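Local structure of phosphate-binding protein (Xanthomonas axonopodis pv. citri, 5UB3) at residues A[80-84]-A[228-233]; A[61-67]-A[211-217]; A[19-24]-A[244-249]; A[51-56]-A[73-79]. The protein is a periplasmic binding protein of the phosphonate-binding type that probably acts as the ligand-sensing partner of a diguanylate cyclase. All coordinates share one frame; numbering follows the deposited sequence.

Contact 1 of 4, residues A[80-84]-A[228-233]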
# COMPACT_ATOMS: atom_id res chain seq x y z
N HIS A 80 -1.33 -15.02 2.89
CA HIS A 80 -0.71 -14.89 4.21
C HIS A 80 0.70 -14.36 4.04
O HIS A 80 1.29 -14.53 2.98
CB HIS A 80 -0.73 -16.23 4.98
CG HIS A 80 -0.08 -17.35 4.22
ND1 HIS A 80 -0.75 -18.07 3.26
CD2 HIS A 80 1.16 -17.88 4.29
CE1 HIS A 80 0.06 -18.96 2.72
NE2 HIS A 80 1.22 -18.88 3.34
N PRO A 81 1.26 -13.75 5.09
CA PRO A 81 2.59 -13.16 4.94
C PRO A 81 3.72 -14.17 4.75
O PRO A 81 3.71 -15.21 5.38
CB PRO A 81 2.77 -12.37 6.25
CG PRO A 81 1.38 -12.17 6.79
CD PRO A 81 0.57 -13.31 6.33
N LEU A 82 4.67 -13.85 3.88
CA LEU A 82 5.84 -14.66 3.63
C LEU A 82 7.05 -14.02 4.30
O LEU A 82 7.78 -14.71 5.01
CB LEU A 82 6.12 -14.70 2.14
CG LEU A 82 7.30 -15.58 1.71
CD1 LEU A 82 6.82 -16.98 1.59
CD2 LEU A 82 7.84 -15.08 0.39
N LEU A 83 7.27 -12.74 4.00
CA LEU A 83 8.44 -11.95 4.41
C LEU A 83 8.02 -10.53 4.65
O LEU A 83 7.11 -10.06 3.99
CB LEU A 83 9.54 -11.93 3.33
CG LEU A 83 10.31 -13.21 3.12
CD1 LEU A 83 11.19 -13.15 1.90
CD2 LEU A 83 11.09 -13.55 4.39
N MET A 84 8.60 -9.84 5.62
CA MET A 84 8.44 -8.40 5.75
C MET A 84 9.43 -7.75 4.79
O MET A 84 10.52 -8.25 4.60
CB MET A 84 8.66 -7.89 7.18
CG MET A 84 7.76 -8.51 8.20
SD MET A 84 6.00 -8.35 7.88
CE MET A 84 5.86 -6.54 7.89
N LEU A 228 10.63 -20.11 -2.00
CA LEU A 228 10.47 -18.68 -2.32
C LEU A 228 11.07 -17.77 -1.24
O LEU A 228 11.79 -16.82 -1.56
CB LEU A 228 9.01 -18.29 -2.50
CG LEU A 228 8.72 -16.87 -3.01
CD1 LEU A 228 9.45 -16.49 -4.30
CD2 LEU A 228 7.22 -16.76 -3.22
N ARG A 229 10.74 -18.08 0.01
CA ARG A 229 11.20 -17.34 1.17
C ARG A 229 12.72 -17.37 1.17
O ARG A 229 13.36 -16.36 1.31
CB ARG A 229 10.64 -17.95 2.46
CG ARG A 229 10.91 -17.01 3.62
CD ARG A 229 10.45 -17.45 4.98
NE ARG A 229 9.00 -17.52 5.07
CZ ARG A 229 8.29 -18.63 4.90
NH1 ARG A 229 8.91 -19.76 4.56
NH2 ARG A 229 6.96 -18.62 5.07
N VAL A 230 13.29 -18.56 1.01
CA VAL A 230 14.75 -18.69 1.01
C VAL A 230 15.29 -17.86 -0.12
O VAL A 230 16.24 -17.03 0.09
CB VAL A 230 15.18 -20.16 0.97
CG1 VAL A 230 16.69 -20.28 0.79
CG2 VAL A 230 14.78 -20.86 2.27
N VAL A 231 14.68 -17.96 -1.30
CA VAL A 231 15.28 -17.25 -2.44
C VAL A 231 15.26 -15.71 -2.23
O VAL A 231 16.22 -15.01 -2.52
CB VAL A 231 14.57 -17.63 -3.75
CG1 VAL A 231 14.98 -16.72 -4.86
CG2 VAL A 231 14.86 -19.07 -4.10
N LEU A 232 14.14 -15.19 -1.76
CA LEU A 232 14.03 -13.76 -1.54
C LEU A 232 15.01 -13.28 -0.45
O LEU A 232 15.73 -12.29 -0.63
CB LEU A 232 12.58 -13.40 -1.18
CG LEU A 232 11.72 -13.52 -2.43
CD1 LEU A 232 10.26 -13.31 -2.07
CD2 LEU A 232 12.16 -12.59 -3.56
N LEU A 233 15.08 -14.04 0.62
CA LEU A 233 16.00 -13.74 1.68
C LEU A 233 17.43 -13.67 1.17
O LEU A 233 18.18 -12.80 1.58
CB LEU A 233 15.88 -14.75 2.78
CG LEU A 233 14.80 -14.54 3.81
CD1 LEU A 233 14.72 -15.78 4.66
CD2 LEU A 233 15.10 -13.29 4.69

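Contact 2 of 4, residues A[61-67]-A[211-217]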
# COMPACT_ATOMS: atom_id res chain seq x y z
N ASP A 61 0.21 -16.21 -7.33
CA ASP A 61 0.87 -16.90 -6.24
C ASP A 61 1.48 -16.01 -5.19
O ASP A 61 1.53 -16.39 -4.05
CB ASP A 61 1.94 -17.77 -6.77
CG ASP A 61 1.38 -18.87 -7.67
OD1 ASP A 61 0.54 -19.64 -7.21
OD2 ASP A 61 1.81 -18.93 -8.83
N TRP A 62 1.99 -14.86 -5.60
CA TRP A 62 2.87 -14.07 -4.79
C TRP A 62 2.65 -12.62 -5.16
O TRP A 62 2.60 -12.29 -6.34
CB TRP A 62 4.30 -14.54 -5.04
CG TRP A 62 5.40 -13.58 -4.67
CD1 TRP A 62 5.45 -12.71 -3.61
CD2 TRP A 62 6.62 -13.42 -5.37
NE1 TRP A 62 6.62 -11.98 -3.63
CE2 TRP A 62 7.38 -12.42 -4.68
CE3 TRP A 62 7.17 -14.03 -6.50
CZ2 TRP A 62 8.63 -11.97 -5.14
CZ3 TRP A 62 8.45 -13.60 -6.93
CH2 TRP A 62 9.14 -12.58 -6.26
N VAL A 63 2.39 -11.80 -4.16
CA VAL A 63 2.26 -10.37 -4.38
C VAL A 63 3.16 -9.63 -3.40
O VAL A 63 3.38 -10.11 -2.29
CB VAL A 63 0.83 -9.87 -4.24
CG1 VAL A 63 -0.12 -10.52 -5.25
CG2 VAL A 63 0.35 -10.03 -2.80
N SER A 64 3.64 -8.45 -3.79
CA SER A 64 4.40 -7.62 -2.92
C SER A 64 3.55 -6.40 -2.78
O SER A 64 3.32 -5.77 -3.77
CB SER A 64 5.72 -7.25 -3.54
OG SER A 64 6.51 -6.54 -2.59
N GLU A 65 3.09 -6.09 -1.58
CA GLU A 65 2.06 -5.02 -1.32
C GLU A 65 2.39 -4.24 -0.10
O GLU A 65 3.12 -4.74 0.80
CB GLU A 65 0.70 -5.63 -1.03
CG GLU A 65 0.09 -6.33 -2.19
CD GLU A 65 -0.30 -5.42 -3.32
OE1 GLU A 65 -0.35 -4.22 -3.15
OE2 GLU A 65 -0.57 -5.98 -4.40
N THR A 66 1.79 -3.05 0.02
CA THR A 66 1.89 -2.34 1.25
C THR A 66 1.05 -3.08 2.26
O THR A 66 0.18 -3.79 1.90
CB THR A 66 1.40 -0.92 1.10
OG1 THR A 66 0.01 -1.00 0.79
CG2 THR A 66 2.21 -0.18 -0.05
N THR A 67 1.33 -2.91 3.54
CA THR A 67 0.75 -3.75 4.55
C THR A 67 -0.76 -3.68 4.71
O THR A 67 -1.36 -4.68 5.04
CB THR A 67 1.44 -3.50 5.87
OG1 THR A 67 1.50 -2.10 6.11
CG2 THR A 67 2.84 -4.06 5.81
N ARG A 211 5.85 -1.14 6.47
CA ARG A 211 5.64 -0.58 5.17
C ARG A 211 5.11 -1.55 4.13
O ARG A 211 4.18 -1.25 3.37
CB ARG A 211 7.01 -0.09 4.76
CG ARG A 211 7.05 0.36 3.39
CD ARG A 211 7.88 1.56 3.22
NE ARG A 211 7.44 2.10 1.97
CZ ARG A 211 8.18 2.88 1.21
NH1 ARG A 211 9.42 3.24 1.57
NH2 ARG A 211 7.65 3.30 0.09
N ALA A 212 5.73 -2.72 4.02
CA ALA A 212 5.35 -3.64 2.94
C ALA A 212 5.66 -5.04 3.34
O ALA A 212 6.38 -5.25 4.31
CB ALA A 212 6.03 -3.29 1.65
N VAL A 213 5.08 -5.98 2.59
CA VAL A 213 5.12 -7.39 2.96
C VAL A 213 4.93 -8.18 1.69
O VAL A 213 4.14 -7.83 0.80
CB VAL A 213 4.04 -7.72 4.00
CG1 VAL A 213 2.68 -7.33 3.55
CG2 VAL A 213 4.01 -9.19 4.43
N GLU A 214 5.65 -9.30 1.59
CA GLU A 214 5.41 -10.29 0.56
C GLU A 214 4.33 -11.24 1.05
O GLU A 214 4.43 -11.83 2.14
CB GLU A 214 6.74 -11.07 0.31
CG GLU A 214 7.90 -10.15 -0.02
CD GLU A 214 7.55 -9.20 -1.14
OE1 GLU A 214 7.19 -9.73 -2.20
OE2 GLU A 214 7.61 -7.95 -0.96
N MET A 215 3.31 -11.43 0.23
CA MET A 215 2.24 -12.33 0.56
C MET A 215 2.21 -13.45 -0.45
O MET A 215 2.51 -13.25 -1.64
CB MET A 215 0.89 -11.66 0.53
CG MET A 215 0.77 -10.38 1.34
SD MET A 215 0.67 -10.67 3.13
CE MET A 215 -0.97 -11.30 3.31
N VAL A 216 1.82 -14.62 0.02
CA VAL A 216 1.59 -15.73 -0.88
C VAL A 216 0.24 -16.28 -0.67
O VAL A 216 -0.35 -16.24 0.43
CB VAL A 216 2.62 -16.87 -0.79
CG1 VAL A 216 3.99 -16.41 -1.25
CG2 VAL A 216 2.62 -17.50 0.60
N ARG A 217 -0.27 -16.88 -1.73
CA ARG A 217 -1.62 -17.32 -1.71
C ARG A 217 -1.83 -18.47 -0.75
O ARG A 217 -1.00 -19.36 -0.59
CB ARG A 217 -2.10 -17.71 -3.08
CG ARG A 217 -1.50 -18.97 -3.63
CD ARG A 217 -2.28 -19.34 -4.87
NE ARG A 217 -1.67 -20.49 -5.48
CZ ARG A 217 -1.94 -21.76 -5.17
NH1 ARG A 217 -2.84 -22.10 -4.25
NH2 ARG A 217 -1.29 -22.71 -5.81
O HOH W 1 -1.04 -21.62 -8.31

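Contact 3 of 4, residues A[19-24]-A[244-249]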
# COMPACT_ATOMS: atom_id res chain seq x y z
N GLU A 19 7.11 -3.68 -15.41
CA GLU A 19 8.58 -3.54 -15.41
C GLU A 19 9.22 -3.66 -14.05
O GLU A 19 10.38 -3.91 -13.93
CB GLU A 19 8.97 -2.17 -15.96
CG GLU A 19 8.49 -1.86 -17.38
CD GLU A 19 8.72 -0.39 -17.70
OE1 GLU A 19 8.25 0.50 -16.94
OE2 GLU A 19 9.43 -0.11 -18.67
N GLN A 20 8.45 -3.33 -13.02
CA GLN A 20 8.88 -3.42 -11.64
C GLN A 20 8.93 -4.87 -11.10
O GLN A 20 9.72 -5.20 -10.23
CB GLN A 20 7.95 -2.51 -10.81
CG GLN A 20 8.05 -1.06 -11.29
CD GLN A 20 7.90 -0.04 -10.17
OE1 GLN A 20 6.77 0.32 -9.81
NE2 GLN A 20 9.05 0.38 -9.56
N LEU A 21 8.13 -5.75 -11.70
CA LEU A 21 8.01 -7.10 -11.27
C LEU A 21 8.82 -8.11 -12.08
O LEU A 21 9.33 -9.08 -11.52
CB LEU A 21 6.53 -7.47 -11.35
CG LEU A 21 5.62 -6.60 -10.47
CD1 LEU A 21 4.20 -6.99 -10.82
CD2 LEU A 21 5.88 -6.84 -9.00
N LYS A 22 8.94 -7.90 -13.39
CA LYS A 22 9.52 -8.94 -14.26
C LYS A 22 10.97 -9.24 -13.93
O LYS A 22 11.35 -10.41 -13.84
CB LYS A 22 9.38 -8.61 -15.75
CG LYS A 22 10.02 -9.66 -16.67
CD LYS A 22 9.32 -11.01 -16.49
CE LYS A 22 9.40 -11.95 -17.69
NZ LYS A 22 8.53 -13.14 -17.45
N PRO A 23 11.79 -8.19 -13.74
CA PRO A 23 13.19 -8.50 -13.39
C PRO A 23 13.38 -9.42 -12.18
O PRO A 23 14.16 -10.38 -12.25
CB PRO A 23 13.80 -7.13 -13.14
CG PRO A 23 12.97 -6.19 -13.95
CD PRO A 23 11.57 -6.72 -13.82
N LEU A 24 12.66 -9.18 -11.07
CA LEU A 24 12.85 -10.05 -9.90
C LEU A 24 12.25 -11.44 -10.14
O LEU A 24 12.83 -12.44 -9.68
CB LEU A 24 12.28 -9.41 -8.64
CG LEU A 24 12.45 -10.22 -7.36
CD1 LEU A 24 13.95 -10.38 -7.07
CD2 LEU A 24 11.71 -9.59 -6.17
N ALA A 244 17.39 -5.98 -10.22
CA ALA A 244 16.01 -6.49 -10.08
C ALA A 244 15.34 -5.94 -8.82
O ALA A 244 14.18 -5.57 -8.84
CB ALA A 244 16.01 -8.02 -10.05
N LEU A 245 16.09 -5.84 -7.72
CA LEU A 245 15.48 -5.37 -6.50
C LEU A 245 15.23 -3.87 -6.54
O LEU A 245 14.24 -3.38 -5.97
CB LEU A 245 16.30 -5.76 -5.30
CG LEU A 245 16.15 -7.24 -5.00
CD1 LEU A 245 17.24 -7.66 -4.00
CD2 LEU A 245 14.74 -7.53 -4.47
N LYS A 246 16.08 -3.15 -7.27
CA LYS A 246 15.92 -1.69 -7.42
C LYS A 246 14.60 -1.42 -8.13
O LYS A 246 13.77 -0.59 -7.69
CB LYS A 246 17.15 -1.10 -8.16
CG LYS A 246 17.06 0.35 -8.65
CD LYS A 246 16.57 1.34 -7.59
CE LYS A 246 17.63 1.66 -6.52
NZ LYS A 246 18.68 2.61 -6.97
N ARG A 247 14.37 -2.20 -9.18
CA ARG A 247 13.15 -2.11 -9.98
C ARG A 247 11.89 -2.53 -9.18
O ARG A 247 10.77 -2.06 -9.43
CB ARG A 247 13.32 -3.06 -11.18
CG ARG A 247 14.46 -2.74 -12.17
CD ARG A 247 14.19 -1.70 -13.25
NE ARG A 247 12.79 -1.32 -13.39
CZ ARG A 247 12.35 -0.32 -14.17
NH1 ARG A 247 11.05 -0.04 -14.21
NH2 ARG A 247 13.19 0.37 -14.94
N PHE A 248 12.10 -3.45 -8.24
CA PHE A 248 11.06 -3.99 -7.40
C PHE A 248 10.77 -3.02 -6.24
O PHE A 248 10.96 -3.36 -5.09
CB PHE A 248 11.51 -5.38 -6.91
CG PHE A 248 10.41 -6.27 -6.39
CD1 PHE A 248 9.47 -6.77 -7.23
CD2 PHE A 248 10.39 -6.67 -5.07
CE1 PHE A 248 8.51 -7.66 -6.76
CE2 PHE A 248 9.44 -7.55 -4.59
CZ PHE A 248 8.47 -8.01 -5.43
N PHE A 249 10.26 -1.84 -6.57
CA PHE A 249 9.84 -0.81 -5.59
C PHE A 249 10.96 -0.44 -4.66
O PHE A 249 10.75 -0.11 -3.48
CB PHE A 249 8.66 -1.35 -4.81
CG PHE A 249 7.69 -2.06 -5.69
CD1 PHE A 249 7.05 -1.36 -6.70
CD2 PHE A 249 7.51 -3.44 -5.61
CE1 PHE A 249 6.20 -2.01 -7.59
CE2 PHE A 249 6.64 -4.09 -6.46
CZ PHE A 249 5.97 -3.38 -7.45
O HOH W 2 11.95 -6.33 -10.43

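Contact 4 of 4, residues A[51-56]-A[73-79]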
# COMPACT_ATOMS: atom_id res chain seq x y z
N MET A 51 -7.85 -8.99 -6.78
CA MET A 51 -6.60 -9.69 -6.52
C MET A 51 -6.89 -10.84 -5.56
O MET A 51 -6.35 -11.95 -5.71
CB MET A 51 -5.58 -8.76 -5.91
CG MET A 51 -4.27 -9.49 -5.60
SD MET A 51 -3.49 -10.39 -6.96
CE MET A 51 -2.56 -9.05 -7.69
N SER A 52 -7.76 -10.57 -4.58
CA SER A 52 -8.22 -11.64 -3.68
C SER A 52 -8.88 -12.75 -4.44
O SER A 52 -8.62 -13.91 -4.15
CB SER A 52 -9.10 -11.13 -2.53
OG SER A 52 -9.71 -12.23 -1.84
N SER A 53 -9.70 -12.43 -5.43
CA SER A 53 -10.27 -13.47 -6.29
C SER A 53 -9.22 -14.29 -7.04
O SER A 53 -9.28 -15.54 -7.04
CB SER A 53 -11.26 -12.82 -7.28
OG SER A 53 -11.87 -13.82 -8.05
N TYR A 54 -8.25 -13.62 -7.66
CA TYR A 54 -7.12 -14.32 -8.28
C TYR A 54 -6.38 -15.21 -7.32
O TYR A 54 -6.07 -16.37 -7.65
CB TYR A 54 -6.08 -13.35 -8.85
CG TYR A 54 -6.45 -12.62 -10.09
CD1 TYR A 54 -7.43 -13.10 -10.96
CD2 TYR A 54 -5.80 -11.46 -10.42
CE1 TYR A 54 -7.74 -12.43 -12.13
CE2 TYR A 54 -6.11 -10.77 -11.57
CZ TYR A 54 -7.09 -11.28 -12.43
OH TYR A 54 -7.41 -10.63 -13.57
N LEU A 55 -6.05 -14.66 -6.16
CA LEU A 55 -5.31 -15.43 -5.17
C LEU A 55 -6.07 -16.67 -4.77
O LEU A 55 -5.53 -17.75 -4.85
CB LEU A 55 -5.01 -14.57 -3.95
CG LEU A 55 -3.87 -13.55 -4.21
CD1 LEU A 55 -3.93 -12.52 -3.10
CD2 LEU A 55 -2.49 -14.25 -4.22
N ARG A 56 -7.34 -16.48 -4.40
CA ARG A 56 -8.23 -17.58 -3.96
C ARG A 56 -8.36 -18.63 -5.08
O ARG A 56 -8.35 -19.81 -4.82
CB ARG A 56 -9.59 -17.06 -3.53
CG ARG A 56 -10.59 -18.17 -3.24
CD ARG A 56 -11.79 -17.67 -2.49
NE ARG A 56 -12.43 -16.59 -3.27
CZ ARG A 56 -12.27 -15.29 -3.07
NH1 ARG A 56 -11.52 -14.86 -2.09
NH2 ARG A 56 -12.88 -14.39 -3.88
N LEU A 73 -6.12 -8.50 1.70
CA LEU A 73 -6.03 -9.81 1.08
C LEU A 73 -6.10 -10.92 2.13
O LEU A 73 -6.85 -11.88 1.96
CB LEU A 73 -4.77 -9.96 0.25
CG LEU A 73 -4.53 -8.94 -0.85
CD1 LEU A 73 -3.14 -9.09 -1.43
CD2 LEU A 73 -5.61 -9.05 -1.92
N GLU A 74 -5.34 -10.79 3.22
CA GLU A 74 -5.39 -11.80 4.30
C GLU A 74 -6.80 -11.92 4.87
O GLU A 74 -7.27 -13.02 5.13
CB GLU A 74 -4.40 -11.50 5.42
CG GLU A 74 -4.20 -12.67 6.36
CD GLU A 74 -3.17 -12.42 7.42
OE1 GLU A 74 -2.31 -13.27 7.69
OE2 GLU A 74 -3.29 -11.39 8.05
N GLN A 75 -7.49 -10.80 5.06
CA GLN A 75 -8.84 -10.84 5.65
C GLN A 75 -9.86 -11.57 4.82
O GLN A 75 -10.70 -12.25 5.36
CB GLN A 75 -9.38 -9.44 5.88
CG GLN A 75 -8.72 -8.76 7.02
CD GLN A 75 -9.02 -7.28 7.05
OE1 GLN A 75 -9.86 -6.76 6.27
NE2 GLN A 75 -8.38 -6.58 7.99
N ARG A 76 -9.76 -11.41 3.52
CA ARG A 76 -10.56 -12.18 2.61
C ARG A 76 -10.09 -13.64 2.51
O ARG A 76 -10.67 -14.38 1.77
CB ARG A 76 -10.60 -11.52 1.24
CG ARG A 76 -11.27 -10.16 1.27
CD ARG A 76 -11.20 -9.54 -0.10
NE ARG A 76 -12.11 -8.43 -0.20
CZ ARG A 76 -11.82 -7.15 0.01
NH1 ARG A 76 -10.60 -6.75 0.35
NH2 ARG A 76 -12.78 -6.25 -0.13
N GLY A 77 -9.08 -14.06 3.27
CA GLY A 77 -8.71 -15.49 3.30
C GLY A 77 -7.88 -16.00 2.13
O GLY A 77 -7.70 -17.21 1.97
N SER A 78 -7.34 -15.08 1.35
CA SER A 78 -6.75 -15.42 0.08
C SER A 78 -5.18 -15.43 0.07
O SER A 78 -4.56 -15.97 -0.85
CB SER A 78 -7.35 -14.50 -0.95
OG SER A 78 -6.93 -13.17 -0.81
N ALA A 79 -4.56 -14.95 1.14
CA ALA A 79 -3.12 -14.86 1.24
C ALA A 79 -2.60 -14.69 2.69
O ALA A 79 -3.32 -14.23 3.59
CB ALA A 79 -2.67 -13.71 0.41

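Contact 1 of 4, residues A[80-84]-A[228-233]
Arg-229 reaches back from helix 222-235 to the bulge in strand 79-87, and its NE gives a hydrogen bond to the carbonyl O of Leu-82 at 3.1 Å, with 158° at the hydrogen. The donor sits 25° off that carbonyl's plane, and the oxygen in turn lies slightly out of the guanidinium plane. Leu-82 also lays its CD1 over one face of the same guanidinium, 3.8 Å from NH2, while its other methyl, CD2, meets Leu-228 CG and Leu-232 CD1, both at 3.9 Å. Leu-83 packs farther back along the same chain: CD2 rests against Arg-229 CG at 3.5 Å and also touches Leu-233. Its CD1 is pressed to 3.4 Å from Leu-232 CB, tighter than ordinary carbon packing. Leu-82 and Leu-83 both face Glu-214, a classic beta bulge in the antiparallel pairing with strand 209-217, which probably helps both leucines meet the helix. The arginine's bend at chi3 (-66°) accompanies the turn of NE toward the Leu-82 carbonyl. Farther out, Glu-225 forms a salt bridge with NH2 and a hydrogen bond with His-80 NE2. The guanidinium is thus fixed at NE by a neutral carbonyl and at NH2 by a carboxylate, which probably keeps its charge balanced at the margin of a leucine-lined interface between sheet and helix.

Contact 2 of 4, residues A[61-67]-A[211-217]
Strands 62-66 and 212-217 run antiparallel in the sheet of a periplasmic binding protein lobe, and Trp-62, Ser-64 and Glu-214 share one face of the pair. The backbone bonds come from the hydrogen-bonded pairs Val-63 with Met-215 and Glu-65 with Val-213; Met-215 N meets Val-63 O at 2.8 Å, almost straight at 175°. At one end, Arg-217 N bonds to Asp-61 O; at the other, Thr-67 N makes a weak bond to Arg-211 O. CA-H...O contacts fill in between, such as Trp-62 CA to Met-215 O.

Among the side-chain polar contacts, Glu-214 is folded at chi2 (-52°), which turns its carboxylate across the strands. Trp-62 NE1 bonds to Glu-214 OE1 at 2.7 Å, in the indole plane and on the lone pair anti to the other oxygen, with ring and carboxylate planes 76° apart. The second oxygen, OE2, lies only 2.4 Å from Ser-64 OG, too short to be taken at face value, and is also bonded to Thr-85, while Arg-87 bonds to that serine hydroxyl. Trp-62 at OE1 and Thr-85 at OE2 hold this buried group through both oxygens, which would suit an ionised carboxylate.

Apolar contact on the opposite face joins Val-63 CG2 to Met-215 CB at 3.7 Å, against helix 67-75.

The salt bridge is at the strand end: Asp-61 OD2 is held by Val-6 N, and the extended Arg-217 runs alongside the aspartate until its NE meets OD1 at 2.9 Å, in the guanidinium plane, with water 1 also 2.8 Å from OD1.

Contact 3 of 4, residues A[19-24]-A[244-249]
With CG swung opposite the backbone N in both Leu-24 (chi1 -179°) and Phe-248 (chi1 -162°), the leucine methyl CD2 is set over the phenyl ring. That methyl stands 3.3 Å from the Phe-248 centroid, only 10° off the normal, a close CH-pi contact. Phe-249 CE2 lies over the opposite face nearer the rim, and the carbonyl O of Gln-20 approaches the ring edge in its plane. Leu-21 CD2 bridges the two aromatics, 3.6 Å from Phe-248 CE1 and 3.8 Å from Phe-249 CZ.

Ala-244 is the small residue where the backbones come close: its CB meets Pro-23 CB at 3.9 Å and packs against the start of Leu-24. Beside it, water 2 donates to Gln-20 O and Ala-244 O and accepts from Leu-24 N at 3.0 Å, supplying a partner where the helix 14-28 bonding is interrupted ahead of Leu-24.

Gln-20 adds a weak bond, NE2 to Arg-247 O at 3.0 Å, while its OE1 is taken by His-17. The bent Arg-247 crosses Glu-19, NH1 coming 3.5 Å from Glu-19 CB, but the ion pair is long.

Leu-24 and Phe-248 both continue onto Trp-62 of the sheet. The contact joins helix 14-28 to the C-terminal end of helix 242-247, where Phe-248 makes an inverse gamma turn and wedges its ring between helix 14-28 and strands 4-8 and 62-66.

Contact 4 of 4, residues A[51-56]-A[73-79]
Ser-52 OG has two hydrogen-bond partners: Arg-56 NH1, one turn on in the same helix, donates to it at 3.2 Å, and Ser-78 OG lies 3.1 Å away in a weak hydrogen bond that either hydroxyl could donate. The N-H...O angle from the arginine is 141°, a bent bond, with the oxygen 23° out of the guanidinium plane. Arg-76 lays its aliphatic part against the same oxygen, CB coming to 3.3 Å from Ser-52 OG.

Ser-78 stands where helix 67-75 ends. Gly-77 has positive phi and closes a Schellman motif, with Gly-77 N bonded to Glu-74 O and Ser-78 N to Leu-73 O, and this turn hands the chain over to strand 79-87 close beside helix 48-56.

Next to the serines the contact is mostly apolar. Leu-55 brings its CB to 3.4 Å from the carbonyl O of Ser-78, and its CD1 touches both Leu-73 CD1 and Ala-79 CB at 3.9 Å, the two leucines crossing at about a right angle. Leu-73 sends its other methyl, CD2, to Met-51 CG at 3.9 Å and to the backbone N of Ser-52. Beyond the turn, Thr-218 bonds through its OG1 to the carbonyl O of Gly-77.

How the contacts relate
Contact 2 lies nearest the centre of the chain, and the others gather around its two strands; contacts 1, 2 and 4 are buried, contact 3 only partly. Strand 209-217 pairs with 62-66 and with 79-87: Glu-214 pairs by its backbone with Leu-82 and Leu-83 of contact 1 and uses its side chain in contact 2. Contacts 1 and 3 meet where Leu-232 touches Leu-24, and contact 3 reaches the sheet through Phe-248 on Ser-64. Contact 4 packs against contact 2 by Met-51 and Arg-217, its centre about 23 Å from that of contact 3. Chemistry follows place: backbone pairing and buried charge in contact 2, leucines with one arginine in contact 1, aromatics and water in contact 3, a serine pair beside leucines in contact 4.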